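Local coordinates for tail spike protein gp49 (PDB 4RU4) that probably cleaves the O-specific polysaccharide of its Pseudomonas host, acting as the lyase of the phage tailspike during virus entry, at residues 167-172 with 186-191; 223-228 with 249-254; 356-361 with 382-387. All blocks are in the same frame, centred on the assembly; numbering follows the deposited sequence.

Contact 1: residues 167-172 with 186-191. With EDO (1,2-ethanediol), chain H.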
loop_
_atom_site.group_PDB
_atom_site.type_symbol
_atom_site.label_atom_id
_atom_site.label_comp_id
_atom_site.label_asym_id
_atom_site.label_seq_id
_atom_site.Cartn_x
_atom_site.Cartn_y
_atom_site.Cartn_z
ATOM N N ALA B 167 0.450 -21.098 -23.176
ATOM C CA ALA B 167 -0.060 -19.753 -23.429
ATOM C C ALA B 167 -1.576 -19.724 -23.434
ATOM O O ALA B 167 -2.230 -20.736 -23.667
ATOM C CB ALA B 167 0.471 -19.221 -24.781
ATOM N N GLY B 168 -2.128 -18.543 -23.190
ATOM C CA GLY B 168 -3.560 -18.305 -23.321
ATOM C C GLY B 168 -3.960 -17.316 -22.237
ATOM O O GLY B 168 -3.095 -16.784 -21.544
ATOM N N GLU B 169 -5.254 -17.055 -22.075
ATOM C CA GLU B 169 -5.709 -16.182 -20.983
ATOM C C GLU B 169 -7.228 -16.196 -20.891
ATOM O O GLU B 169 -7.897 -16.728 -21.781
ATOM C CB GLU B 169 -5.230 -14.721 -21.204
ATOM C CG GLU B 169 -5.612 -14.099 -22.526
ATOM C CD GLU B 169 -4.805 -12.820 -22.806
ATOM O OE1 GLU B 169 -5.158 -11.743 -22.253
ATOM O OE2 GLU B 169 -3.791 -12.909 -23.543
ATOM N N PHE B 170 -7.760 -15.599 -19.822
ATOM C CA PHE B 170 -9.205 -15.435 -19.643
ATOM C C PHE B 170 -9.719 -14.098 -20.175
ATOM O O PHE B 170 -9.146 -13.038 -19.865
ATOM C CB PHE B 170 -9.568 -15.464 -18.162
ATOM C CG PHE B 170 -9.486 -16.829 -17.530
ATOM C CD1 PHE B 170 -8.250 -17.457 -17.356
ATOM C CD2 PHE B 170 -10.637 -17.467 -17.079
ATOM C CE1 PHE B 170 -8.156 -18.690 -16.729
ATOM C CE2 PHE B 170 -10.561 -18.726 -16.444
ATOM C CZ PHE B 170 -9.314 -19.336 -16.271
ATOM N N CYS B 171 -10.819 -14.148 -20.923
ATOM C CA CYS B 171 -11.417 -12.942 -21.499
ATOM C C CYS B 171 -12.857 -12.798 -21.021
ATOM O O CYS B 171 -13.554 -13.791 -20.831
ATOM C CB CYS B 171 -11.429 -12.995 -23.024
ATOM S SG CYS B 171 -9.835 -13.175 -23.799
ATOM N N GLU B 172 -13.285 -11.560 -20.808
ATOM C CA GLU B 172 -14.632 -11.295 -20.300
ATOM C C GLU B 172 -15.386 -10.518 -21.389
ATOM O O GLU B 172 -14.938 -9.455 -21.822
ATOM C CB GLU B 172 -14.554 -10.514 -18.985
ATOM C CG GLU B 172 -15.901 -10.338 -18.281
ATOM C CD GLU B 172 -15.798 -9.590 -16.945
ATOM O OE1 GLU B 172 -14.730 -9.639 -16.252
ATOM O OE2 GLU B 172 -16.813 -8.946 -16.593
ATOM N N ALA B 186 -7.769 -5.430 -22.360
ATOM C CA ALA B 186 -6.843 -5.761 -23.463
ATOM C C ALA B 186 -6.126 -7.104 -23.250
ATOM O O ALA B 186 -5.739 -7.451 -22.136
ATOM C CB ALA B 186 -5.837 -4.635 -23.628
ATOM N N LEU B 187 -5.959 -7.861 -24.332
ATOM C CA LEU B 187 -5.201 -9.110 -24.272
ATOM C C LEU B 187 -3.763 -8.883 -23.808
ATOM O O LEU B 187 -3.107 -7.941 -24.260
ATOM C CB LEU B 187 -5.177 -9.785 -25.649
ATOM C CG LEU B 187 -6.488 -10.366 -26.216
ATOM C CD1 LEU B 187 -6.213 -10.919 -27.600
ATOM C CD2 LEU B 187 -7.118 -11.476 -25.317
ATOM N N TYR B 188 -3.278 -9.753 -22.917
ATOM C CA TYR B 188 -1.879 -9.731 -22.489
ATOM C C TYR B 188 -0.946 -10.213 -23.604
ATOM O O TYR B 188 0.211 -9.826 -23.641
ATOM C CB TYR B 188 -1.663 -10.647 -21.292
ATOM C CG TYR B 188 -2.088 -10.027 -19.975
ATOM C CD1 TYR B 188 -3.397 -10.149 -19.522
ATOM C CD2 TYR B 188 -1.169 -9.321 -19.192
ATOM C CE1 TYR B 188 -3.802 -9.598 -18.320
ATOM C CE2 TYR B 188 -1.560 -8.773 -17.958
ATOM C CZ TYR B 188 -2.887 -8.912 -17.549
ATOM O OH TYR B 188 -3.308 -8.359 -16.365
ATOM N N ALA B 189 -1.442 -11.059 -24.499
ATOM C CA ALA B 189 -0.579 -11.686 -25.511
ATOM C C ALA B 189 -1.260 -11.815 -26.856
ATOM O O ALA B 189 -2.492 -11.697 -26.973
ATOM C CB ALA B 189 -0.087 -13.106 -25.021
ATOM N N ALA B 190 -0.439 -12.094 -27.865
ATOM C CA ALA B 190 -0.891 -12.291 -29.231
ATOM C C ALA B 190 -1.088 -13.782 -29.431
ATOM O O ALA B 190 -0.387 -14.588 -28.799
ATOM C CB ALA B 190 0.198 -11.775 -30.204
ATOM N N TYR B 191 -2.023 -14.156 -30.306
ATOM C CA TYR B 191 -2.306 -15.564 -30.617
ATOM C C TYR B 191 -2.459 -15.768 -32.122
ATOM O O TYR B 191 -3.148 -14.980 -32.795
ATOM C CB TYR B 191 -3.580 -16.039 -29.912
ATOM C CG TYR B 191 -3.457 -15.844 -28.424
ATOM C CD1 TYR B 191 -2.697 -16.719 -27.659
ATOM C CD2 TYR B 191 -4.035 -14.741 -27.805
ATOM C CE1 TYR B 191 -2.539 -16.523 -26.302
ATOM C CE2 TYR B 191 -3.867 -14.516 -26.443
ATOM C CZ TYR B 191 -3.119 -15.412 -25.690
ATOM O OH TYR B 191 -2.947 -15.188 -24.331
HETATM C C1 EDO H . -17.690 -7.155 -13.901
HETATM O O1 EDO H . -16.339 -7.401 -14.308
HETATM C C2 EDO H . -17.850 -7.460 -12.421
HETATM O O2 EDO H . -17.749 -8.888 -12.257
HETATM O O HOH W 1 -0.455 -16.097 -23.047
#
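Glu169 faces Tyr188 with their CA atoms 7.7 Å apart, too wide a gap for strand pairing, so segment 167-172 reaches the irregular loop 186-191 mainly through the side chain of Glu169. Its CG sits between backbone N and carbonyl carbon (chi1 55°), and the extended chain beyond spans the gap and carries the buried carboxylate onto two successive amides. Tyr188 N gives OE1 of Glu169 a nearly straight bond of 2.8 Å, while Ala189 N reaches Glu169 OE2 at 3.1 Å in a more bent one; each carboxylate oxygen accepts through its syn lone pair. On the anti side of OE2, the hydroxyl OH of Tyr191 donates at 2.6 Å, its ring turned 77° from the carboxylate. These three donors would be expected to stabilise a negative charge here. Water 1 accepts from Gly168 N and donates to Tyr191 OH, tying that hydroxyl back to the strand. Farther along, Leu187 CD2 rests on Cys171 SG at 3.5 Å. Arg309 of strand 308-309 touches both Glu169 and Tyr188. Within the Ig-like domain, strand 168-177 pairs antiparallel with strand 147-151, against which Phe170 packs, and the loop leads from strand 180-183 to strand 197-202.

Contact 2: residues 223-228 with 249-254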
loop_
_atom_site.group_PDB
_atom_site.type_symbol
_atom_site.label_atom_id
_atom_site.label_comp_id
_atom_site.label_asym_id
_atom_site.label_seq_id
_atom_site.Cartn_x
_atom_site.Cartn_y
_atom_site.Cartn_z
ATOM N N LEU B 223 -9.937 -27.932 -0.012
ATOM C CA LEU B 223 -11.007 -27.481 -0.897
ATOM C C LEU B 223 -10.452 -27.325 -2.309
ATOM O O LEU B 223 -9.397 -26.698 -2.490
ATOM C CB LEU B 223 -11.559 -26.147 -0.404
ATOM C CG LEU B 223 -12.410 -25.313 -1.353
ATOM C CD1 LEU B 223 -13.692 -26.038 -1.760
ATOM C CD2 LEU B 223 -12.733 -24.004 -0.665
ATOM N N LEU B 224 -11.154 -27.889 -3.299
ATOM C CA LEU B 224 -10.789 -27.739 -4.711
ATOM C C LEU B 224 -11.948 -27.067 -5.438
ATOM O O LEU B 224 -13.062 -27.548 -5.364
ATOM C CB LEU B 224 -10.577 -29.109 -5.366
ATOM C CG LEU B 224 -10.383 -29.028 -6.883
ATOM C CD1 LEU B 224 -9.099 -28.298 -7.248
ATOM C CD2 LEU B 224 -10.408 -30.441 -7.502
ATOM N N VAL B 225 -11.684 -25.979 -6.151
ATOM C CA VAL B 225 -12.708 -25.344 -6.983
ATOM C C VAL B 225 -12.047 -25.204 -8.350
ATOM O O VAL B 225 -10.970 -24.623 -8.466
ATOM C CB VAL B 225 -13.156 -23.942 -6.441
ATOM C CG1 VAL B 225 -14.180 -23.311 -7.383
ATOM C CG2 VAL B 225 -13.702 -24.039 -5.006
ATOM N N GLU B 226 -12.663 -25.771 -9.375
ATOM C CA GLU B 226 -12.023 -25.850 -10.682
ATOM C C GLU B 226 -12.983 -25.344 -11.777
ATOM O O GLU B 226 -14.166 -25.688 -11.766
ATOM C CB GLU B 226 -11.592 -27.295 -10.968
ATOM C CG GLU B 226 -11.009 -27.501 -12.386
ATOM C CD GLU B 226 -10.347 -28.869 -12.565
ATOM O OE1 GLU B 226 -10.309 -29.654 -11.581
ATOM O OE2 GLU B 226 -9.869 -29.148 -13.696
ATOM N N ALA B 227 -12.467 -24.533 -12.700
ATOM C CA ALA B 227 -13.241 -24.021 -13.843
ATOM C C ALA B 227 -14.527 -23.319 -13.426
ATOM O O ALA B 227 -15.620 -23.630 -13.942
ATOM C CB ALA B 227 -13.533 -25.155 -14.879
ATOM N N VAL B 228 -14.405 -22.346 -12.516
ATOM C CA VAL B 228 -15.568 -21.617 -12.056
ATOM C C VAL B 228 -15.308 -20.103 -12.135
ATOM O O VAL B 228 -14.188 -19.642 -11.845
ATOM C CB VAL B 228 -15.931 -22.022 -10.604
ATOM C CG1 VAL B 228 -17.068 -21.159 -10.051
ATOM C CG2 VAL B 228 -16.294 -23.524 -10.519
ATOM N N ALA B 249 -8.308 -23.968 -9.453
ATOM C CA ALA B 249 -7.741 -24.390 -10.741
ATOM C C ALA B 249 -8.597 -23.789 -11.852
ATOM O O ALA B 249 -9.809 -24.008 -11.877
ATOM C CB ALA B 249 -7.717 -25.916 -10.855
ATOM N N ARG B 250 -7.971 -23.059 -12.769
ATOM C CA ARG B 250 -8.701 -22.501 -13.903
ATOM C C ARG B 250 -9.930 -21.697 -13.480
ATOM O O ARG B 250 -10.995 -21.831 -14.086
ATOM C CB ARG B 250 -9.129 -23.620 -14.879
ATOM C CG ARG B 250 -8.042 -24.005 -15.881
ATOM C CD ARG B 250 -8.415 -25.284 -16.623
ATOM N NE ARG B 250 -8.371 -26.435 -15.725
ATOM C CZ ARG B 250 -7.249 -27.052 -15.380
ATOM N NH1 ARG B 250 -6.084 -26.619 -15.864
ATOM N NH2 ARG B 250 -7.274 -28.077 -14.541
ATOM N N CYS B 251 -9.785 -20.875 -12.439
ATOM C CA CYS B 251 -10.880 -20.029 -12.002
ATOM C C CYS B 251 -10.625 -18.598 -12.422
ATOM O O CYS B 251 -9.486 -18.141 -12.443
ATOM C CB CYS B 251 -11.050 -20.054 -10.476
ATOM S SG CYS B 251 -11.626 -21.657 -9.857
ATOM N N TYR B 252 -11.705 -17.894 -12.692
ATOM C CA TYR B 252 -11.664 -16.469 -13.024
ATOM C C TYR B 252 -12.192 -15.738 -11.809
ATOM O O TYR B 252 -13.304 -16.043 -11.357
ATOM C CB TYR B 252 -12.588 -16.199 -14.202
ATOM C CG TYR B 252 -12.502 -14.785 -14.748
ATOM C CD1 TYR B 252 -11.331 -14.325 -15.337
ATOM C CD2 TYR B 252 -13.595 -13.918 -14.669
ATOM C CE1 TYR B 252 -11.248 -13.027 -15.852
ATOM C CE2 TYR B 252 -13.531 -12.632 -15.184
ATOM C CZ TYR B 252 -12.350 -12.190 -15.781
ATOM O OH TYR B 252 -12.278 -10.899 -16.283
ATOM N N ASP B 253 -11.395 -14.819 -11.256
ATOM C CA ASP B 253 -11.817 -14.000 -10.113
ATOM C C ASP B 253 -12.145 -14.854 -8.871
ATOM O O ASP B 253 -13.125 -14.595 -8.159
ATOM C CB ASP B 253 -13.011 -13.096 -10.496
ATOM C CG ASP B 253 -13.495 -12.219 -9.327
ATOM O OD1 ASP B 253 -12.633 -11.675 -8.620
ATOM O OD2 ASP B 253 -14.733 -12.095 -9.105
ATOM N N ALA B 254 -11.340 -15.882 -8.618
ATOM C CA ALA B 254 -11.475 -16.626 -7.369
ATOM C C ALA B 254 -11.020 -15.722 -6.230
ATOM O O ALA B 254 -9.940 -15.143 -6.299
ATOM C CB ALA B 254 -10.621 -17.876 -7.405
HETATM O O HOH W 2 -11.054 -27.878 -16.001
#
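Glu226 OE2 is gripped by Arg250 NH2, in a salt bridge of 2.9 Å, and by water 2, which donates to it and accepts from Arg250 NE. The salt-bridge bond is almost straight, with OE2 in the guanidinium plane of Arg250, yet NH2 comes to OE2 from above the carboxylate, 57° out of its plane. Glu226 runs extended, its CG anti to the backbone N (chi1 175°), while Arg250 bends at chi3 to lie alongside and point the same way. Asp300 binds Arg250 NH1, and the carboxylate of Glu302 comes close to Glu226, so the arginine sits among acids whose mutual repulsion it probably eases. The backbones that carry this pair run parallel. Ala249 N donates to Val225 O at 2.9 Å, Ala227 N to Ala249 O at 2.8 Å, and after the bend Tyr252 N to Val228 O at 3.2 Å. Near the bend, Cys251 SG packs against Val225 CG1 at 3.9 Å, and the side chains of Val225 and Val228 also touch Val206 of strand 206-209. Ala227 and Arg250, matched across the contact, each adopt positive phi and psi, which turns both chains at the same level. Stacked parallel strands turning at equivalent corners, here 23 residues apart, are characteristic of a parallel beta-helix, in keeping with the pectin lyase-like family to which 249-254 belongs.

Contact 3: residues 356-361 with 382-387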
loop_
_atom_site.group_PDB
_atom_site.type_symbol
_atom_site.label_atom_id
_atom_site.label_comp_id
_atom_site.label_asym_id
_atom_site.label_seq_id
_atom_site.Cartn_x
_atom_site.Cartn_y
_atom_site.Cartn_z
ATOM N N ILE B 356 6.299 -9.086 -11.956
ATOM C CA ILE B 356 5.914 -9.475 -10.599
ATOM C C ILE B 356 6.380 -8.416 -9.585
ATOM O O ILE B 356 7.492 -7.910 -9.688
ATOM C CB ILE B 356 6.601 -10.785 -10.241
ATOM C CG1 ILE B 356 6.210 -11.893 -11.233
ATOM C CG2 ILE B 356 6.341 -11.157 -8.763
ATOM C CD1 ILE B 356 4.725 -12.149 -11.400
ATOM N N SER B 357 5.540 -8.075 -8.600
ATOM C CA SER B 357 5.932 -7.046 -7.635
ATOM C C SER B 357 5.610 -7.501 -6.217
ATOM O O SER B 357 4.635 -8.251 -6.009
ATOM C CB SER B 357 5.217 -5.720 -7.926
ATOM O OG SER B 357 5.210 -5.434 -9.323
ATOM N N TYR B 358 6.438 -7.057 -5.269
ATOM C CA TYR B 358 6.132 -7.092 -3.838
ATOM C C TYR B 358 6.063 -5.639 -3.394
ATOM O O TYR B 358 6.997 -4.875 -3.656
ATOM C CB TYR B 358 7.235 -7.843 -3.066
ATOM C CG TYR B 358 7.201 -9.308 -3.371
ATOM C CD1 TYR B 358 7.788 -9.803 -4.526
ATOM C CD2 TYR B 358 6.520 -10.200 -2.534
ATOM C CE1 TYR B 358 7.727 -11.177 -4.842
ATOM C CE2 TYR B 358 6.433 -11.553 -2.844
ATOM C CZ TYR B 358 7.051 -12.036 -3.999
ATOM O OH TYR B 358 6.966 -13.375 -4.334
ATOM N N ARG B 359 4.969 -5.241 -2.740
ATOM C CA ARG B 359 4.769 -3.839 -2.370
ATOM C C ARG B 359 4.416 -3.717 -0.900
ATOM O O ARG B 359 3.420 -4.303 -0.458
ATOM C CB ARG B 359 3.625 -3.219 -3.165
ATOM C CG ARG B 359 3.757 -3.377 -4.682
ATOM C CD ARG B 359 2.523 -2.802 -5.384
ATOM N NE ARG B 359 2.784 -2.534 -6.798
ATOM C CZ ARG B 359 2.268 -3.210 -7.822
ATOM N NH1 ARG B 359 1.412 -4.211 -7.623
ATOM N NH2 ARG B 359 2.593 -2.866 -9.067
ATOM N N HIS B 360 5.200 -2.933 -0.163
ATOM C CA HIS B 360 4.910 -2.724 1.261
ATOM C C HIS B 360 4.749 -4.052 2.000
ATOM O O HIS B 360 3.882 -4.178 2.877
ATOM C CB HIS B 360 3.663 -1.838 1.425
ATOM C CG HIS B 360 3.941 -0.368 1.222
ATOM N ND1 HIS B 360 2.952 0.570 1.001
ATOM C CD2 HIS B 360 5.114 0.316 1.210
ATOM C CE1 HIS B 360 3.502 1.765 0.855
ATOM N NE2 HIS B 360 4.810 1.642 0.994
ATOM N N CYS B 361 5.590 -5.028 1.647
ATOM C CA CYS B 361 5.687 -6.271 2.407
ATOM C C CYS B 361 6.822 -6.236 3.421
ATOM O O CYS B 361 7.838 -5.551 3.222
ATOM C CB CYS B 361 5.932 -7.455 1.476
ATOM S SG CYS B 361 4.523 -7.752 0.401
ATOM N N PHE B 382 10.652 -6.776 -12.470
ATOM C CA PHE B 382 10.504 -7.431 -11.176
ATOM C C PHE B 382 10.876 -6.419 -10.105
ATOM O O PHE B 382 11.977 -5.849 -10.129
ATOM C CB PHE B 382 11.394 -8.671 -11.135
ATOM C CG PHE B 382 11.097 -9.625 -12.247
ATOM C CD1 PHE B 382 11.700 -9.470 -13.501
ATOM C CD2 PHE B 382 10.156 -10.639 -12.071
ATOM C CE1 PHE B 382 11.385 -10.348 -14.570
ATOM C CE2 PHE B 382 9.841 -11.516 -13.137
ATOM C CZ PHE B 382 10.468 -11.368 -14.370
ATOM N N LEU B 383 9.949 -6.192 -9.181
ATOM C CA LEU B 383 9.981 -5.003 -8.338
ATOM C C LEU B 383 9.870 -5.394 -6.880
ATOM O O LEU B 383 9.021 -6.225 -6.534
ATOM C CB LEU B 383 8.805 -4.087 -8.711
ATOM C CG LEU B 383 8.529 -2.831 -7.873
ATOM C CD1 LEU B 383 9.753 -1.898 -7.851
ATOM C CD2 LEU B 383 7.319 -2.070 -8.405
ATOM N N LEU B 384 10.741 -4.825 -6.043
ATOM C CA LEU B 384 10.546 -4.800 -4.588
ATOM C C LEU B 384 10.280 -3.342 -4.246
ATOM O O LEU B 384 11.198 -2.517 -4.210
ATOM C CB LEU B 384 11.792 -5.297 -3.824
ATOM C CG LEU B 384 12.208 -6.738 -4.063
ATOM C CD1 LEU B 384 13.393 -7.116 -3.180
ATOM C CD2 LEU B 384 11.032 -7.675 -3.805
ATOM N N ASP B 385 9.014 -3.034 -3.994
ATOM C CA ASP B 385 8.546 -1.682 -3.870
ATOM C C ASP B 385 8.359 -1.339 -2.395
ATOM O O ASP B 385 7.361 -1.765 -1.794
ATOM C CB ASP B 385 7.194 -1.630 -4.579
ATOM C CG ASP B 385 6.616 -0.241 -4.668
ATOM O OD1 ASP B 385 6.694 0.561 -3.705
ATOM O OD2 ASP B 385 6.080 0.055 -5.758
ATOM N N GLN B 386 9.290 -0.565 -1.828
ATOM C CA GLN B 386 9.210 -0.092 -0.445
ATOM C C GLN B 386 8.978 -1.241 0.542
ATOM O O GLN B 386 8.118 -1.146 1.436
ATOM C CB GLN B 386 8.078 0.921 -0.265
ATOM C CG GLN B 386 8.032 2.066 -1.270
ATOM C CD GLN B 386 9.189 3.050 -1.157
ATOM O OE1 GLN B 386 9.647 3.599 -2.171
ATOM N NE2 GLN B 386 9.642 3.310 0.063
ATOM N N CYS B 387 9.741 -2.318 0.389
ATOM C CA CYS B 387 9.635 -3.431 1.320
ATOM C C CYS B 387 10.594 -3.310 2.499
ATOM O O CYS B 387 11.654 -2.679 2.415
ATOM C CB CYS B 387 9.858 -4.762 0.600
ATOM S SG CYS B 387 8.516 -5.138 -0.610
HETATM O O HOH W 3 4.274 -0.508 -8.141
#
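The His360 ring carries Gln386 O at its edge, in plane, 3.3 Å from CD2, while Gln386 CB packs against the same CD2 at 3.4 Å; the two side chains run side by side, with ring and amide planes 75° apart. Arg359, its CG beside the backbone N (chi1 -53°), brings the centre of one guanidinium face over Ser357 CB, and water 3 sits in plane at the guanidinium edge. That water accepts from Arg359 NE and donates to Asp385 OD2, bridging two atoms that stand 4.3 Å apart, beyond salt-bridge range; Glu341 takes Arg359 NH1. Leu384 CD2 approaches Tyr358 obliquely, 3.9 Å from its CB, and Phe382 CD2 meets Ile356 CB at 4.0 Å. Strands 356-359 and 382-385 run parallel, 4° apart, on consecutive coils of the pectin lyase-like beta-helix. Four backbone bonds join the segments: Leu383 N to Ile356 O, Tyr358 N to Leu383 O, Asp385 N to Tyr358 O (2.8 Å) and, just past the first strand, His360 N to Asp385 O. Farther on, Cys361 N makes a weak bond of 3.7 Å to Cys387 SG. Arg359, Asp385, His360 and Gln386 meet the other subunits. His360 NE2 and Gln386 NE2 bond to Asp385 of the third subunit, Asp385 OD1 to His360 of the second, and the His360 rings of neighbouring chains meet edge-to-face.

Overall arrangement
Contacts 1 and 2 touch directly although their centres are 18 Å apart. Glu172 OE1 and Tyr252 OH are 2.8 Å apart, probably hydrogen-bonded, and Phe170 CB packs on Tyr252 CD1 at 3.5 Å, fastening the Ig-like domain to a corner of the beta-helix. Contact 3 lies farther along that helix, its centre 25 Å from that of contact 1 and 26 Å from that of contact 2, and touches neither. All three reach the second subunit; near contact 1, a 1,2-ethanediol, probably from the crystallisation liquor, bridges Glu172 and Lys287 of that subunit. The calcium site of Gly368 and Asp394 is remote from all three contacts.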